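Local coordinates for protein O-ureido-L-serine synthase (Streptomyces lavendulae, PDB 3X43) that catalyses the PLP-dependent addition of hydroxyurea to O-acetyl-L-serine, giving O-ureido-L-serine for D-cycloserine biosynthesis, and can also form L-cysteine from sulfide, at residues P24-V29 with A280-V285; V74-A79 with K103-Y108; V185-R190 with R233-D238; T246-S251 with T300-G305. One frame throughout, in Å; residues are numbered along the deposited sequence.

In the fold
The four contacts are spread around the two sheets of this fold type II PLP enzyme. Contact 1 pairs two inner strands of the mixed sheet where they begin, about 25 Å from the centre of the chain, and contact 3 joins a helix to the loop that leads into that sheet's edge strand 238-242. Contact 4 ties helix 244-258 to a late loop, while contact 2 couples two helices of the region built on the four-stranded parallel sheet. Contacts 1 and 2 lie on opposite sides of the chain's centre, their centres about 39 Å apart. The cofactor is nearest to contacts 2, 4 and 3, about 9, 10 and 11 Å from side chains of Ile-76, Ser-251 and Val-235.

Contact 1 (P24-V29 with A280-V285); sequences PEHTSV and APEGTV
His-26 and Ser-28 bond to the backbone of Gly-283 and Thr-284 where two neighbouring parallel strands, 27-33 and 284-290, enter the mixed sheet of this fold type II PLP enzyme. Each strand is reached through a beta turn, type I from Pro-24 to Thr-27 and type II from Pro-281 to Thr-284. Backbone bonds carry the pairing. Gly-283 N donates to His-26 O at 2.7 Å and Ser-28 N to Thr-284 O at 2.9 Å, both donors standing almost in line with the C=O bond they meet. A C-H...O contact from Val-285 CA to Ser-28 O, 3.2 Å long, follows them.

One side chain also reaches the backbone. With CG set between its own N and carbonyl carbon (chi1 70°), the His-26 imidazole is carried across to the residue just ahead of the other turn, where NE2 gives Ala-280 O a weak, bent bond of 3.0 Å; the acceptor lies in the ring plane, at the edge.

The remaining contacts across the pair are van der Waals. Glu-282, its chain bent at chi2, lays OE2 3.4 Å from His-26 CB. Thr-27 and Thr-284 run alongside each other, Thr-27 OG1 toward Thr-284 CB, and Thr-27 also rests on Ala-277 of helix 264-279.

The two hydroxyls differ: Thr-27 OG1 is buried with no polar partner, whereas within the second turn Thr-284 OG1 donates to Pro-281 O at 2.6 Å, tilted 29° from the carbonyl plane.

Contact 2 (V74-A79 with K103-Y108); sequences VGIALA and KLIRAY
Ile-76 lies obliquely across Leu-104, Ile-105 and Tyr-108, and its two branches meet different neighbours. Its CG1 arm sits beside the backbone N, against Ile-105 CD1, and runs on extended (chi2 176°), which brings CD1 to 3.8 Å from Leu-104 CG; the CG2 methyl turns instead to the tyrosine, 4.0 Å from Tyr-108 CE2. Ile-105 answers from the other helix with its CD1, laid on the backbone of the first, 3.3 Å from Gly-75 C and close to Ile-76 N. One turn further on, Ala-79 and Tyr-108 face each other through their first carbons, CB to CB at 3.7 Å. No direct hydrogen bond crosses the contact, but a water donates to both Ala-79 O (2.9 Å) and Tyr-108 O (2.8 Å). Beyond the pair, Leu-104 packs on Phe-261 and Tyr-108 on Gly-259 of the second subunit. The helix segments run nearly parallel, 14° between directions and 8.9 Å between segment axes at their closest, as expected of helices from successive beta-alpha-beta crossovers over strands 65-68, 88-91 and 111-112; the first of them begins at Asn-73, which binds the pyridoxal phosphate cofactor at the active site.

Contact 3 (V185-R190 with R233-D238); sequences VGQMLR and RSVIDD
Gly-186 and Val-235 bring the backbones together, their CA atoms 5.5 Å apart, where a turn of helix 180-192 passes the short 3-10 segment 233-235. With no side chain on Gly-186, the valine can come up against the helix backbone, its CG1 4.1 Å from Gly-186 CA. The CG2 branch is modelled too close to the carbonyl carbon of Gly-186, and its exact placement is doubtful. Gln-187 is extended beyond CG, and its amide is held outside the pair, NE2 by Asp-232 and OE1 by Arg-153. The helix belongs to a Rossmann-like beta-alpha-beta unit between strands 171-175 and 197-203, and its first residues, Gly-180 and Thr-181, belong to the pyridoxal phosphate-binding run 177-181. The 3-10 turn leads into the next strand, 238-242, beside 197-203. Further along the helix, Arg-190 bends at chi2 and chi3 to carry its guanidinium out beside the turn. Its NH2 stands 2.6 Å from Ser-234 OG, which lies toward the edge of the group but tilted from its plane. The same serine oxygen is hydrogen-bonded to Asp-232 OD1, and Asp-232 OD2 makes a long, weak ion pair with Arg-190 NH2.

Contact 4 (T246-S251 with T300-G305); sequences TARDTS and TFLFDG
Arg-248 uses both its aliphatic chain and its guanidinium on Phe-301. Its CG, anti to the backbone N, lies over a face of the phenyl ring in a CH-pi contact, 3.7 Å from the ring centroid and 18° off the normal. Bends at chi2 and chi3 then fold the arm back alongside Phe-301, so that NH1 donates to Phe-301 O at 2.9 Å, nearly in line with the C=O bond and close to the guanidinium plane. That plane is inclined 30° to the ring, and Phe-301 CE1 stands over one face of the cation. The CD2 methyl of Leu-302 comes 3.5 Å from Arg-248 CG and 3.8 Å from Ser-251 OG.

The contact joins helix 244-258, which follows edge strand 238-242 of the mixed sheet in this fold type II PLP enzyme, to the loop after strand 284-290, and Leu-302 also touches Ile-264 of helix 264-279.

In the next shell, Asp-249 holds the NE and NH2 edge of the guanidinium. Both nitrogens reach its OD1, at 3.0 and 2.9 Å, from above the same face of the carboxylate, in a side-on salt bridge on a single oxygen. Arg-252, one turn on, holds the loop with NH2 bonded to Leu-302 O and Asp-304 O. Ser-251 OG makes weak bonds to Ala-262 O and Gly-263 O, just ahead of the cofactor-binding Ser-265.

Contact 1 (P24-V29 with A280-V285)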
loop_
_atom_site.group_PDB
_atom_site.type_symbol
_atom_site.label_atom_id
_atom_site.label_comp_id
_atom_site.label_asym_id
_atom_site.label_seq_id
_atom_site.Cartn_x
_atom_site.Cartn_y
_atom_site.Cartn_z
ATOM N N PRO B 24 -24.184 17.372 -1.172
ATOM C CA PRO B 24 -25.011 17.840 -2.288
ATOM C C PRO B 24 -24.460 17.243 -3.580
ATOM O O PRO B 24 -23.258 17.301 -3.833
ATOM C CB PRO B 24 -24.865 19.359 -2.234
ATOM C CG PRO B 24 -24.456 19.651 -0.818
ATOM C CD PRO B 24 -23.611 18.485 -0.400
ATOM N N GLU B 25 -25.347 16.669 -4.386
ATOM C CA GLU B 25 -24.984 16.023 -5.645
ATOM C C GLU B 25 -23.974 16.745 -6.537
ATOM O O GLU B 25 -23.145 16.094 -7.181
ATOM C CB GLU B 25 -26.246 15.736 -6.461
ATOM C CG GLU B 25 -27.439 15.274 -5.636
ATOM C CD GLU B 25 -28.317 14.276 -6.380
ATOM O OE1 GLU B 25 -27.762 13.434 -7.126
ATOM O OE2 GLU B 25 -29.559 14.335 -6.220
ATOM N N HIS B 26 -24.048 18.073 -6.590
ATOM C CA HIS B 26 -23.135 18.860 -7.426
ATOM C C HIS B 26 -21.801 19.084 -6.715
ATOM O O HIS B 26 -20.946 19.839 -7.190
ATOM C CB HIS B 26 -23.765 20.223 -7.738
ATOM C CG HIS B 26 -23.848 21.135 -6.552
ATOM N ND1 HIS B 26 -24.630 20.858 -5.452
ATOM C CD2 HIS B 26 -23.224 22.308 -6.283
ATOM C CE1 HIS B 26 -24.485 21.819 -4.556
ATOM N NE2 HIS B 26 -23.637 22.710 -5.035
ATOM N N THR B 27 -21.635 18.403 -5.587
ATOM C CA THR B 27 -20.459 18.534 -4.741
ATOM C C THR B 27 -19.812 17.180 -4.412
ATOM O O THR B 27 -20.424 16.123 -4.580
ATOM C CB THR B 27 -20.890 19.259 -3.437
ATOM O OG1 THR B 27 -20.497 20.631 -3.504
ATOM C CG2 THR B 27 -20.311 18.602 -2.210
ATOM N N SER B 28 -18.563 17.227 -3.960
ATOM C CA SER B 28 -17.824 16.031 -3.562
ATOM C C SER B 28 -17.196 16.302 -2.205
ATOM O O SER B 28 -16.422 17.247 -2.052
ATOM C CB SER B 28 -16.720 15.714 -4.558
ATOM O OG SER B 28 -17.032 14.552 -5.293
ATOM N N VAL B 29 -17.537 15.484 -1.218
ATOM C CA VAL B 29 -16.985 15.656 0.113
ATOM C C VAL B 29 -16.248 14.392 0.544
ATOM O O VAL B 29 -16.860 13.336 0.735
ATOM C CB VAL B 29 -18.093 15.962 1.133
ATOM C CG1 VAL B 29 -17.525 15.944 2.553
ATOM C CG2 VAL B 29 -18.717 17.313 0.819
ATOM N N ALA B 280 -21.801 26.017 -2.479
ATOM C CA ALA B 280 -20.588 26.035 -3.288
ATOM C C ALA B 280 -20.842 25.771 -4.771
ATOM O O ALA B 280 -21.786 25.071 -5.138
ATOM C CB ALA B 280 -19.603 25.008 -2.751
ATOM N N PRO B 281 -20.001 26.340 -5.646
ATOM C CA PRO B 281 -20.159 26.138 -7.090
ATOM C C PRO B 281 -20.163 24.660 -7.454
ATOM O O PRO B 281 -19.703 23.820 -6.685
ATOM C CB PRO B 281 -18.962 26.863 -7.705
ATOM C CG PRO B 281 -18.036 27.152 -6.569
ATOM C CD PRO B 281 -18.870 27.227 -5.333
ATOM N N GLU B 282 -20.686 24.350 -8.634
ATOM C CA GLU B 282 -20.749 22.982 -9.112
ATOM C C GLU B 282 -19.340 22.409 -9.224
ATOM O O GLU B 282 -18.429 23.071 -9.733
ATOM C CB GLU B 282 -21.430 22.946 -10.482
ATOM C CG GLU B 282 -22.610 21.990 -10.568
ATOM C CD GLU B 282 -22.213 20.626 -11.101
ATOM O OE1 GLU B 282 -21.066 20.485 -11.581
ATOM O OE2 GLU B 282 -23.044 19.691 -11.038
ATOM N N GLY B 283 -19.163 21.182 -8.737
ATOM C CA GLY B 283 -17.863 20.541 -8.813
ATOM C C GLY B 283 -16.898 20.829 -7.672
ATOM O O GLY B 283 -15.716 20.505 -7.761
ATOM N N THR B 284 -17.397 21.430 -6.599
ATOM C CA THR B 284 -16.563 21.744 -5.446
ATOM C C THR B 284 -16.181 20.469 -4.687
ATOM O O THR B 284 -17.024 19.598 -4.454
ATOM C CB THR B 284 -17.292 22.707 -4.479
ATOM O OG1 THR B 284 -17.580 23.937 -5.160
ATOM C CG2 THR B 284 -16.424 22.997 -3.255
ATOM N N VAL B 285 -14.905 20.371 -4.311
ATOM C CA VAL B 285 -14.382 19.222 -3.577
ATOM C C VAL B 285 -13.928 19.654 -2.189
ATOM O O VAL B 285 -13.131 20.577 -2.045
ATOM C CB VAL B 285 -13.184 18.591 -4.318
ATOM C CG1 VAL B 285 -12.680 17.363 -3.558
ATOM C CG2 VAL B 285 -13.591 18.211 -5.725
#

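Contact 2 (V74-A79 with K103-Y108)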
loop_
_atom_site.group_PDB
_atom_site.type_symbol
_atom_site.label_atom_id
_atom_site.label_comp_id
_atom_site.label_asym_id
_atom_site.label_seq_id
_atom_site.Cartn_x
_atom_site.Cartn_y
_atom_site.Cartn_z
ATOM N N VAL B 74 -5.016 11.844 23.886
ATOM C CA VAL B 74 -3.567 11.924 24.059
ATOM C C VAL B 74 -3.092 10.925 25.102
ATOM O O VAL B 74 -2.053 10.291 24.939
ATOM C CB VAL B 74 -3.125 13.332 24.485
ATOM C CG1 VAL B 74 -1.611 13.410 24.526
ATOM C CG2 VAL B 74 -3.674 14.360 23.514
ATOM N N GLY B 75 -3.861 10.777 26.174
ATOM C CA GLY B 75 -3.488 9.831 27.208
ATOM C C GLY B 75 -3.485 8.406 26.688
ATOM O O GLY B 75 -2.566 7.633 26.964
ATOM N N ILE B 76 -4.519 8.055 25.932
ATOM C CA ILE B 76 -4.643 6.714 25.361
ATOM C C ILE B 76 -3.514 6.405 24.367
ATOM O O ILE B 76 -2.991 5.294 24.333
ATOM C CB ILE B 76 -6.006 6.550 24.656
ATOM C CG1 ILE B 76 -7.138 6.706 25.678
ATOM C CG2 ILE B 76 -6.088 5.196 23.960
ATOM C CD1 ILE B 76 -8.524 6.654 25.070
ATOM N N ALA B 77 -3.138 7.394 23.562
ATOM C CA ALA B 77 -2.069 7.211 22.581
ATOM C C ALA B 77 -0.696 7.072 23.254
ATOM O O ALA B 77 0.129 6.248 22.852
ATOM C CB ALA B 77 -2.059 8.378 21.605
ATOM N N LEU B 78 -0.453 7.891 24.273
ATOM C CA LEU B 78 0.813 7.847 24.992
ATOM C C LEU B 78 0.887 6.513 25.726
ATOM O O LEU B 78 1.925 5.854 25.739
ATOM C CB LEU B 78 0.882 8.996 25.997
ATOM C CG LEU B 78 1.733 10.245 25.739
ATOM C CD1 LEU B 78 2.399 10.192 24.378
ATOM C CD2 LEU B 78 0.841 11.470 25.879
ATOM N N ALA B 79 -0.224 6.119 26.339
ATOM C CA ALA B 79 -0.277 4.855 27.060
ATOM C C ALA B 79 0.042 3.706 26.104
ATOM O O ALA B 79 0.779 2.775 26.455
ATOM C CB ALA B 79 -1.657 4.662 27.671
ATOM N N LYS B 103 -10.578 3.032 32.242
ATOM C CA LYS B 103 -10.237 1.636 31.973
ATOM C C LYS B 103 -9.339 1.518 30.743
ATOM O O LYS B 103 -8.470 0.647 30.677
ATOM C CB LYS B 103 -11.510 0.811 31.756
ATOM C CG LYS B 103 -12.585 1.033 32.804
ATOM C CD LYS B 103 -13.901 0.390 32.391
ATOM C CE LYS B 103 -14.008 -1.029 32.920
ATOM N NZ LYS B 103 -15.277 -1.245 33.661
ATOM N N LEU B 104 -9.562 2.398 29.771
ATOM C CA LEU B 104 -8.782 2.404 28.543
ATOM C C LEU B 104 -7.306 2.612 28.844
ATOM O O LEU B 104 -6.451 1.902 28.315
ATOM C CB LEU B 104 -9.272 3.510 27.612
ATOM C CG LEU B 104 -9.493 3.168 26.134
ATOM C CD1 LEU B 104 -9.023 1.752 25.827
ATOM C CD2 LEU B 104 -10.973 3.329 25.807
ATOM N N ILE B 105 -7.010 3.588 29.697
ATOM C CA ILE B 105 -5.635 3.895 30.072
ATOM C C ILE B 105 -4.995 2.737 30.839
ATOM O O ILE B 105 -3.839 2.380 30.600
ATOM C CB ILE B 105 -5.574 5.170 30.945
ATOM C CG1 ILE B 105 -6.124 6.362 30.156
ATOM C CG2 ILE B 105 -4.148 5.425 31.403
ATOM C CD1 ILE B 105 -5.197 6.872 29.088
ATOM N N ARG B 106 -5.750 2.149 31.758
ATOM C CA ARG B 106 -5.244 1.038 32.554
ATOM C C ARG B 106 -5.113 -0.212 31.691
ATOM O O ARG B 106 -4.479 -1.194 32.086
ATOM C CB ARG B 106 -6.180 0.763 33.738
ATOM C CG ARG B 106 -5.453 0.430 35.034
ATOM C CD ARG B 106 -5.817 1.402 36.153
ATOM N NE ARG B 106 -4.638 1.907 36.858
ATOM C CZ ARG B 106 -4.644 2.971 37.657
ATOM N NH1 ARG B 106 -5.771 3.646 37.855
ATOM N NH2 ARG B 106 -3.523 3.364 38.255
ATOM N N ALA B 107 -5.717 -0.173 30.508
ATOM C CA ALA B 107 -5.652 -1.303 29.593
ATOM C C ALA B 107 -4.231 -1.402 29.043
ATOM O O ALA B 107 -3.637 -2.480 29.003
ATOM C CB ALA B 107 -6.648 -1.108 28.458
ATOM N N TYR B 108 -3.687 -0.264 28.636
ATOM C CA TYR B 108 -2.345 -0.224 28.084
ATOM C C TYR B 108 -1.280 -0.251 29.177
ATOM O O TYR B 108 -0.093 -0.065 28.907
ATOM C CB TYR B 108 -2.190 1.016 27.201
ATOM C CG TYR B 108 -2.933 0.894 25.886
ATOM C CD1 TYR B 108 -2.425 0.108 24.847
ATOM C CD2 TYR B 108 -4.156 1.535 25.693
ATOM C CE1 TYR B 108 -3.118 -0.037 23.652
ATOM C CE2 TYR B 108 -4.854 1.392 24.498
ATOM C CZ TYR B 108 -4.330 0.605 23.485
ATOM O OH TYR B 108 -5.025 0.449 22.308
HETATM O O HOH W 1 1.459 2.243 29.263
#

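Contact 3 (V185-R190 with R233-D238)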
loop_
_atom_site.group_PDB
_atom_site.type_symbol
_atom_site.label_atom_id
_atom_site.label_comp_id
_atom_site.label_asym_id
_atom_site.label_seq_id
_atom_site.Cartn_x
_atom_site.Cartn_y
_atom_site.Cartn_z
ATOM N N VAL B 185 -0.693 20.473 8.563
ATOM C CA VAL B 185 -1.296 20.306 7.249
ATOM C C VAL B 185 -1.400 21.668 6.559
ATOM O O VAL B 185 -1.102 21.796 5.372
ATOM C CB VAL B 185 -2.701 19.639 7.364
ATOM C CG1 VAL B 185 -3.436 19.654 6.010
ATOM C CG2 VAL B 185 -2.535 18.215 7.837
ATOM N N GLY B 186 -1.791 22.684 7.327
ATOM C CA GLY B 186 -1.945 24.025 6.785
ATOM C C GLY B 186 -0.689 24.626 6.183
ATOM O O GLY B 186 -0.721 25.255 5.120
ATOM N N GLN B 187 0.431 24.449 6.861
ATOM C CA GLN B 187 1.671 24.990 6.355
ATOM C C GLN B 187 2.042 24.276 5.068
ATOM O O GLN B 187 2.525 24.891 4.116
ATOM C CB GLN B 187 2.773 24.825 7.398
ATOM C CG GLN B 187 2.856 25.992 8.356
ATOM C CD GLN B 187 3.704 25.703 9.577
ATOM O OE1 GLN B 187 4.238 24.604 9.741
ATOM N NE2 GLN B 187 3.834 26.696 10.446
ATOM N N MET B 188 1.804 22.973 5.025
ATOM C CA MET B 188 2.147 22.216 3.828
ATOM C C MET B 188 1.208 22.598 2.672
ATOM O O MET B 188 1.647 22.826 1.542
ATOM C CB MET B 188 2.085 20.713 4.130
ATOM C CG MET B 188 3.181 20.208 5.097
ATOM S SD MET B 188 4.855 20.873 4.731
ATOM C CE MET B 188 5.516 19.623 3.670
ATOM N N LEU B 189 -0.079 22.696 2.968
ATOM C CA LEU B 189 -1.068 23.056 1.966
ATOM C C LEU B 189 -0.840 24.442 1.372
ATOM O O LEU B 189 -0.779 24.582 0.151
ATOM C CB LEU B 189 -2.472 22.980 2.564
ATOM C CG LEU B 189 -3.067 21.571 2.642
ATOM C CD1 LEU B 189 -4.505 21.648 3.113
ATOM C CD2 LEU B 189 -2.980 20.906 1.279
ATOM N N ARG B 190 -0.719 25.459 2.227
ATOM C CA ARG B 190 -0.508 26.831 1.762
ATOM C C ARG B 190 0.614 26.947 0.726
ATOM O O ARG B 190 0.511 27.731 -0.221
ATOM C CB ARG B 190 -0.241 27.767 2.952
ATOM C CG ARG B 190 1.217 28.134 3.172
ATOM C CD ARG B 190 1.392 29.605 3.545
ATOM N NE ARG B 190 0.784 29.959 4.828
ATOM C CZ ARG B 190 1.432 29.989 5.993
ATOM N NH1 ARG B 190 2.722 29.684 6.059
ATOM N NH2 ARG B 190 0.793 30.346 7.096
ATOM N N ARG B 233 -1.664 30.533 13.443
ATOM C CA ARG B 233 -2.933 30.973 12.887
ATOM C C ARG B 233 -2.866 31.685 11.540
ATOM O O ARG B 233 -3.904 31.957 10.926
ATOM C CB ARG B 233 -3.673 31.845 13.896
ATOM C CG ARG B 233 -2.846 32.916 14.548
ATOM C CD ARG B 233 -3.697 33.652 15.556
ATOM N NE ARG B 233 -3.469 33.174 16.918
ATOM C CZ ARG B 233 -3.743 33.890 18.001
ATOM N NH1 ARG B 233 -4.253 35.107 17.870
ATOM N NH2 ARG B 233 -3.493 33.404 19.207
ATOM N N SER B 234 -1.661 31.981 11.069
ATOM C CA SER B 234 -1.507 32.652 9.775
ATOM C C SER B 234 -1.918 31.698 8.649
ATOM O O SER B 234 -2.222 32.108 7.519
ATOM C CB SER B 234 -0.051 33.089 9.578
ATOM O OG SER B 234 0.730 32.043 9.034
ATOM N N VAL B 235 -1.929 30.417 8.988
ATOM C CA VAL B 235 -2.270 29.356 8.061
ATOM C C VAL B 235 -3.766 29.309 7.729
ATOM O O VAL B 235 -4.162 28.805 6.680
ATOM C CB VAL B 235 -1.812 28.003 8.660
ATOM C CG1 VAL B 235 -3.005 27.184 9.111
ATOM C CG2 VAL B 235 -0.956 27.268 7.670
ATOM N N ILE B 236 -4.581 29.853 8.626
ATOM C CA ILE B 236 -6.035 29.857 8.476
ATOM C C ILE B 236 -6.576 30.831 7.433
ATOM O O ILE B 236 -6.321 32.030 7.507
ATOM C CB ILE B 236 -6.708 30.174 9.828
ATOM C CG1 ILE B 236 -6.262 29.154 10.874
ATOM C CG2 ILE B 236 -8.218 30.201 9.671
ATOM C CD1 ILE B 236 -6.823 29.405 12.253
ATOM N N ASP B 237 -7.324 30.299 6.468
ATOM C CA ASP B 237 -7.935 31.105 5.410
ATOM C C ASP B 237 -9.362 31.470 5.840
ATOM O O ASP B 237 -9.837 32.573 5.570
ATOM C CB ASP B 237 -7.993 30.321 4.097
ATOM C CG ASP B 237 -6.698 30.388 3.310
ATOM O OD1 ASP B 237 -6.009 29.349 3.201
ATOM O OD2 ASP B 237 -6.371 31.481 2.793
ATOM N N ASP B 238 -10.039 30.533 6.506
ATOM C CA ASP B 238 -11.405 30.754 6.983
ATOM C C ASP B 238 -11.623 30.233 8.405
ATOM O O ASP B 238 -11.441 29.041 8.672
ATOM C CB ASP B 238 -12.420 30.080 6.053
ATOM C CG ASP B 238 -12.297 30.542 4.612
ATOM O OD1 ASP B 238 -12.723 31.674 4.300
ATOM O OD2 ASP B 238 -11.776 29.769 3.783
#

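Contact 4 (T246-S251 with T300-G305)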
loop_
_atom_site.group_PDB
_atom_site.type_symbol
_atom_site.label_atom_id
_atom_site.label_comp_id
_atom_site.label_asym_id
_atom_site.label_seq_id
_atom_site.Cartn_x
_atom_site.Cartn_y
_atom_site.Cartn_z
ATOM N N THR B 246 -25.314 20.562 16.409
ATOM C CA THR B 246 -25.275 20.271 14.981
ATOM C C THR B 246 -24.140 19.281 14.703
ATOM O O THR B 246 -24.270 18.401 13.858
ATOM C CB THR B 246 -25.038 21.542 14.142
ATOM O OG1 THR B 246 -26.124 22.454 14.328
ATOM C CG2 THR B 246 -24.948 21.187 12.664
ATOM N N ALA B 247 -23.034 19.420 15.427
ATOM C CA ALA B 247 -21.887 18.531 15.255
ATOM C C ALA B 247 -22.200 17.115 15.742
ATOM O O ALA B 247 -21.820 16.135 15.101
ATOM C CB ALA B 247 -20.675 19.085 15.996
ATOM N N ARG B 248 -22.888 17.010 16.876
ATOM C CA ARG B 248 -23.252 15.714 17.440
ATOM C C ARG B 248 -24.204 15.011 16.484
ATOM O O ARG B 248 -24.060 13.815 16.209
ATOM C CB ARG B 248 -23.942 15.907 18.789
ATOM C CG ARG B 248 -24.109 14.635 19.609
ATOM C CD ARG B 248 -25.396 13.904 19.258
ATOM N NE ARG B 248 -26.500 14.829 19.005
ATOM C CZ ARG B 248 -27.355 15.249 19.933
ATOM N NH1 ARG B 248 -27.240 14.829 21.190
ATOM N NH2 ARG B 248 -28.324 16.098 19.608
ATOM N N ASP B 249 -25.176 15.768 15.980
ATOM C CA ASP B 249 -26.167 15.235 15.054
ATOM C C ASP B 249 -25.510 14.773 13.756
ATOM O O ASP B 249 -25.844 13.713 13.225
ATOM C CB ASP B 249 -27.232 16.294 14.744
ATOM C CG ASP B 249 -28.266 16.440 15.865
ATOM O OD1 ASP B 249 -28.343 15.540 16.738
ATOM O OD2 ASP B 249 -29.002 17.459 15.868
ATOM N N THR B 250 -24.576 15.560 13.239
ATOM C CA THR B 250 -23.919 15.173 12.004
ATOM C C THR B 250 -23.063 13.915 12.182
ATOM O O THR B 250 -22.903 13.121 11.251
ATOM C CB THR B 250 -23.058 16.302 11.466
ATOM O OG1 THR B 250 -23.836 17.501 11.420
ATOM C CG2 THR B 250 -22.582 15.977 10.065
ATOM N N SER B 251 -22.526 13.723 13.380
ATOM C CA SER B 251 -21.715 12.550 13.640
ATOM C C SER B 251 -22.626 11.321 13.559
ATOM O O SER B 251 -22.241 10.264 13.046
ATOM C CB SER B 251 -21.067 12.663 15.016
ATOM O OG SER B 251 -20.689 11.393 15.511
ATOM N N THR B 300 -21.553 9.576 26.400
ATOM C CA THR B 300 -21.487 11.027 26.291
ATOM C C THR B 300 -22.729 11.548 25.585
ATOM O O THR B 300 -23.617 10.774 25.231
ATOM C CB THR B 300 -20.240 11.474 25.508
ATOM O OG1 THR B 300 -20.331 11.007 24.157
ATOM C CG2 THR B 300 -18.979 10.916 26.158
ATOM N N PHE B 301 -22.790 12.854 25.361
ATOM C CA PHE B 301 -23.968 13.429 24.732
ATOM C C PHE B 301 -24.171 13.036 23.270
ATOM O O PHE B 301 -25.144 13.450 22.636
ATOM C CB PHE B 301 -23.968 14.955 24.959
ATOM C CG PHE B 301 -23.790 15.788 23.720
ATOM C CD1 PHE B 301 -24.830 16.591 23.261
ATOM C CD2 PHE B 301 -22.563 15.847 23.070
ATOM C CE1 PHE B 301 -24.652 17.450 22.178
ATOM C CE2 PHE B 301 -22.375 16.704 21.984
ATOM C CZ PHE B 301 -23.421 17.509 21.539
ATOM N N LEU B 302 -23.266 12.212 22.746
ATOM C CA LEU B 302 -23.381 11.736 21.369
ATOM C C LEU B 302 -24.445 10.647 21.352
ATOM O O LEU B 302 -25.018 10.338 20.312
ATOM C CB LEU B 302 -22.054 11.153 20.876
ATOM C CG LEU B 302 -21.824 10.905 19.372
ATOM C CD1 LEU B 302 -21.733 9.412 19.130
ATOM C CD2 LEU B 302 -22.931 11.521 18.519
ATOM N N PHE B 303 -24.702 10.063 22.518
ATOM C CA PHE B 303 -25.705 9.013 22.633
ATOM C C PHE B 303 -26.864 9.417 23.546
ATOM O O PHE B 303 -27.569 8.570 24.098
ATOM C CB PHE B 303 -25.051 7.722 23.122
ATOM C CG PHE B 303 -24.462 6.904 22.016
ATOM C CD1 PHE B 303 -23.214 7.223 21.489
ATOM C CD2 PHE B 303 -25.176 5.850 21.461
ATOM C CE1 PHE B 303 -22.685 6.506 20.420
ATOM C CE2 PHE B 303 -24.662 5.124 20.392
ATOM C CZ PHE B 303 -23.411 5.454 19.866
ATOM N N ASP B 304 -27.050 10.724 23.696
ATOM C CA ASP B 304 -28.130 11.257 24.511
ATOM C C ASP B 304 -29.372 11.327 23.633
ATOM O O ASP B 304 -29.368 11.967 22.577
ATOM C CB ASP B 304 -27.782 12.658 25.021
ATOM C CG ASP B 304 -26.928 12.626 26.277
ATOM O OD1 ASP B 304 -26.517 13.711 26.744
ATOM O OD2 ASP B 304 -26.667 11.518 26.795
ATOM N N GLY B 305 -30.434 10.661 24.073
ATOM C CA GLY B 305 -31.663 10.661 23.309
ATOM C C GLY B 305 -31.708 9.497 22.343
ATOM O O GLY B 305 -32.449 9.538 21.362
#